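Local coordinates for protein taurine:2-oxoglutarate aminotransferase (Bifidobacterium kashiwanohense PV20-2, PDB 6JIX) that probably transfers the amino group of taurine to 2-oxoglutarate, working as a class-III transaminase with pyridoxal 5'-phosphate as cofactor, at residues E219-A224 with G368-L373. Residues are numbered along the deposited sequence; the frame is centred on the assembly and turned at random.
Sequences ESIVGA and GLFSAL. With PLP (pyridoxal-5'-phosphate), chain G.
Phe370 reaches across to Ile221 and Gly223, joining the small antiparallel sheet of strand 370-376 to the loop that leaves strand 213-219 of the seven-stranded mixed sheet, the core of the fold-type I large domain of this class-III aminotransferase. Apolar contact alone makes the link, with no hydrogen bond between the segments. With CG anti to the backbone N (chi1 -157°), the Phe370 ring is carried out from its strand toward the loop, where CZ lies 3.6 Å from Gly223 CA. Its neighbour CE2 meets Ile221 CG2 at 4.0 Å, both approaches being oblique to the ring. Ile367, on strand 361-367, also packs on Ile221.

Within the loop, the polar contacts centre on the carboxylate of Glu219, a residue of the cofactor pocket whose CG lies 3.6 Å from PLP C2A, the ring methyl. Gly223 N donates to Glu219 OE1 at 2.9 Å, nearly straight at 158°, while Tyr143 N binds OE2, so both carboxylate oxygens are gripped. Cutting Glu219 back to alanine removes both oxygens and is likely to leave the Gly223 and Tyr143 amides without their acceptor and a gap beside the methyl. The Gly223 amide meets OE1 from above the carboxylate plane, 54° out of it.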
loop_
_atom_site.group_PDB
_atom_site.type_symbol
_atom_site.label_atom_id
_atom_site.label_comp_id
_atom_site.label_asym_id
_atom_site.label_seq_id
_atom_site.Cartn_x
_atom_site.Cartn_y
_atom_site.Cartn_z
ATOM N N GLU A 219 -2.175 14.473 12.197
ATOM C CA GLU A 219 -3.095 14.975 11.182
ATOM C C GLU A 219 -3.203 16.487 11.275
ATOM O O GLU A 219 -3.468 17.042 12.354
ATOM C CB GLU A 219 -4.489 14.375 11.370
ATOM C CG GLU A 219 -4.665 12.930 10.990
ATOM C CD GLU A 219 -6.063 12.408 11.339
ATOM O OE1 GLU A 219 -6.942 12.436 10.445
ATOM O OE2 GLU A 219 -6.280 11.968 12.493
ATOM N N SER A 220 -3.057 17.153 10.127
ATOM C CA SER A 220 -3.151 18.615 10.115
ATOM C C SER A 220 -4.416 19.080 10.833
ATOM O O SER A 220 -4.358 19.899 11.760
ATOM C CB SER A 220 -3.125 19.132 8.671
ATOM O OG SER A 220 -1.875 18.884 8.033
ATOM N N ILE A 221 -5.557 18.501 10.465
ATOM C CA ILE A 221 -6.810 18.611 11.204
ATOM C C ILE A 221 -7.322 17.194 11.370
ATOM O O ILE A 221 -7.460 16.474 10.373
ATOM C CB ILE A 221 -7.849 19.472 10.463
ATOM C CG1 ILE A 221 -7.428 20.936 10.466
ATOM C CG2 ILE A 221 -9.231 19.322 11.111
ATOM C CD1 ILE A 221 -8.062 21.761 9.341
ATOM N N VAL A 222 -7.543 16.765 12.617
ATOM C CA VAL A 222 -7.962 15.377 12.844
ATOM C C VAL A 222 -9.246 15.104 12.071
ATOM O O VAL A 222 -10.272 15.758 12.302
ATOM C CB VAL A 222 -8.114 15.069 14.338
ATOM C CG1 VAL A 222 -8.985 13.843 14.535
ATOM C CG2 VAL A 222 -6.756 14.827 14.960
ATOM N N GLY A 223 -9.205 14.111 11.173
ATOM C CA GLY A 223 -10.257 13.916 10.199
ATOM C C GLY A 223 -11.302 12.863 10.493
ATOM O O GLY A 223 -12.397 13.186 10.967
ATOM N N ALA A 224 -10.997 11.598 10.195
ATOM C CA ALA A 224 -12.032 10.577 10.317
ATOM C C ALA A 224 -12.622 10.575 11.715
ATOM O O ALA A 224 -13.820 10.321 11.887
ATOM C CB ALA A 224 -11.479 9.200 9.944
ATOM N N GLY A 368 -13.644 24.884 4.881
ATOM C CA GLY A 368 -13.852 24.489 3.494
ATOM C C GLY A 368 -15.048 23.558 3.384
ATOM O O GLY A 368 -16.152 23.839 3.868
ATOM N N LEU A 369 -14.847 22.436 2.717
ATOM C CA LEU A 369 -15.858 21.393 2.672
ATOM C C LEU A 369 -15.448 20.217 3.563
ATOM O O LEU A 369 -15.652 19.054 3.222
ATOM C CB LEU A 369 -16.124 20.973 1.227
ATOM C CG LEU A 369 -16.819 22.078 0.417
ATOM C CD1 LEU A 369 -16.862 21.766 -1.067
ATOM C CD2 LEU A 369 -18.219 22.316 0.949
ATOM N N PHE A 370 -14.849 20.535 4.715
ATOM C CA PHE A 370 -14.367 19.587 5.724
ATOM C C PHE A 370 -15.112 19.899 7.027
ATOM O O PHE A 370 -14.754 20.841 7.747
ATOM C CB PHE A 370 -12.851 19.726 5.888
ATOM C CG PHE A 370 -12.167 18.507 6.440
ATOM C CD1 PHE A 370 -12.606 17.225 6.117
ATOM C CD2 PHE A 370 -11.061 18.640 7.271
ATOM C CE1 PHE A 370 -11.951 16.094 6.631
ATOM C CE2 PHE A 370 -10.406 17.518 7.787
ATOM C CZ PHE A 370 -10.853 16.244 7.468
ATOM N N SER A 371 -16.121 19.097 7.361
ATOM C CA SER A 371 -17.072 19.506 8.388
ATOM C C SER A 371 -17.641 18.290 9.099
ATOM O O SER A 371 -17.646 17.180 8.557
ATOM C CB SER A 371 -18.217 20.326 7.776
ATOM O OG SER A 371 -19.242 19.469 7.290
ATOM N N ALA A 372 -18.140 18.522 10.316
ATOM C CA ALA A 372 -18.727 17.464 11.129
ATOM C C ALA A 372 -19.644 18.060 12.194
ATOM O O ALA A 372 -19.452 19.192 12.648
ATOM C CB ALA A 372 -17.646 16.603 11.795
ATOM N N LEU A 373 -20.626 17.266 12.604
ATOM C CA LEU A 373 -21.512 17.594 13.708
ATOM C C LEU A 373 -21.266 16.635 14.869
ATOM O O LEU A 373 -21.165 15.414 14.666
ATOM C CB LEU A 373 -22.970 17.513 13.269
ATOM C CG LEU A 373 -23.381 18.440 12.121
ATOM C CD1 LEU A 373 -24.868 18.260 11.810
ATOM C CD2 LEU A 373 -23.038 19.904 12.408
HETATM N N1 PLP G . -4.200 9.118 7.431
HETATM C C2 PLP G . -5.423 9.651 7.508
HETATM C C2A PLP G . -5.624 11.055 8.050
HETATM C C3 PLP G . -6.556 8.913 7.085
HETATM O O3 PLP G . -7.834 9.435 7.156
HETATM C C4 PLP G . -6.399 7.640 6.582
HETATM C C4A PLP G . -7.665 6.860 6.124
HETATM O O4A PLP G . -8.764 7.108 6.622
HETATM C C5 PLP G . -5.072 7.113 6.517
HETATM C C6 PLP G . -3.982 7.883 6.945
HETATM C C5A PLP G . -4.844 5.666 5.946
HETATM O O4P PLP G . -4.907 5.793 4.561
HETATM P P PLP G . -5.087 4.468 3.633
HETATM O O1P PLP G . -4.913 4.810 2.217
HETATM O O2P PLP G . -4.012 3.485 3.880
HETATM O O3P PLP G . -6.587 3.780 3.961
#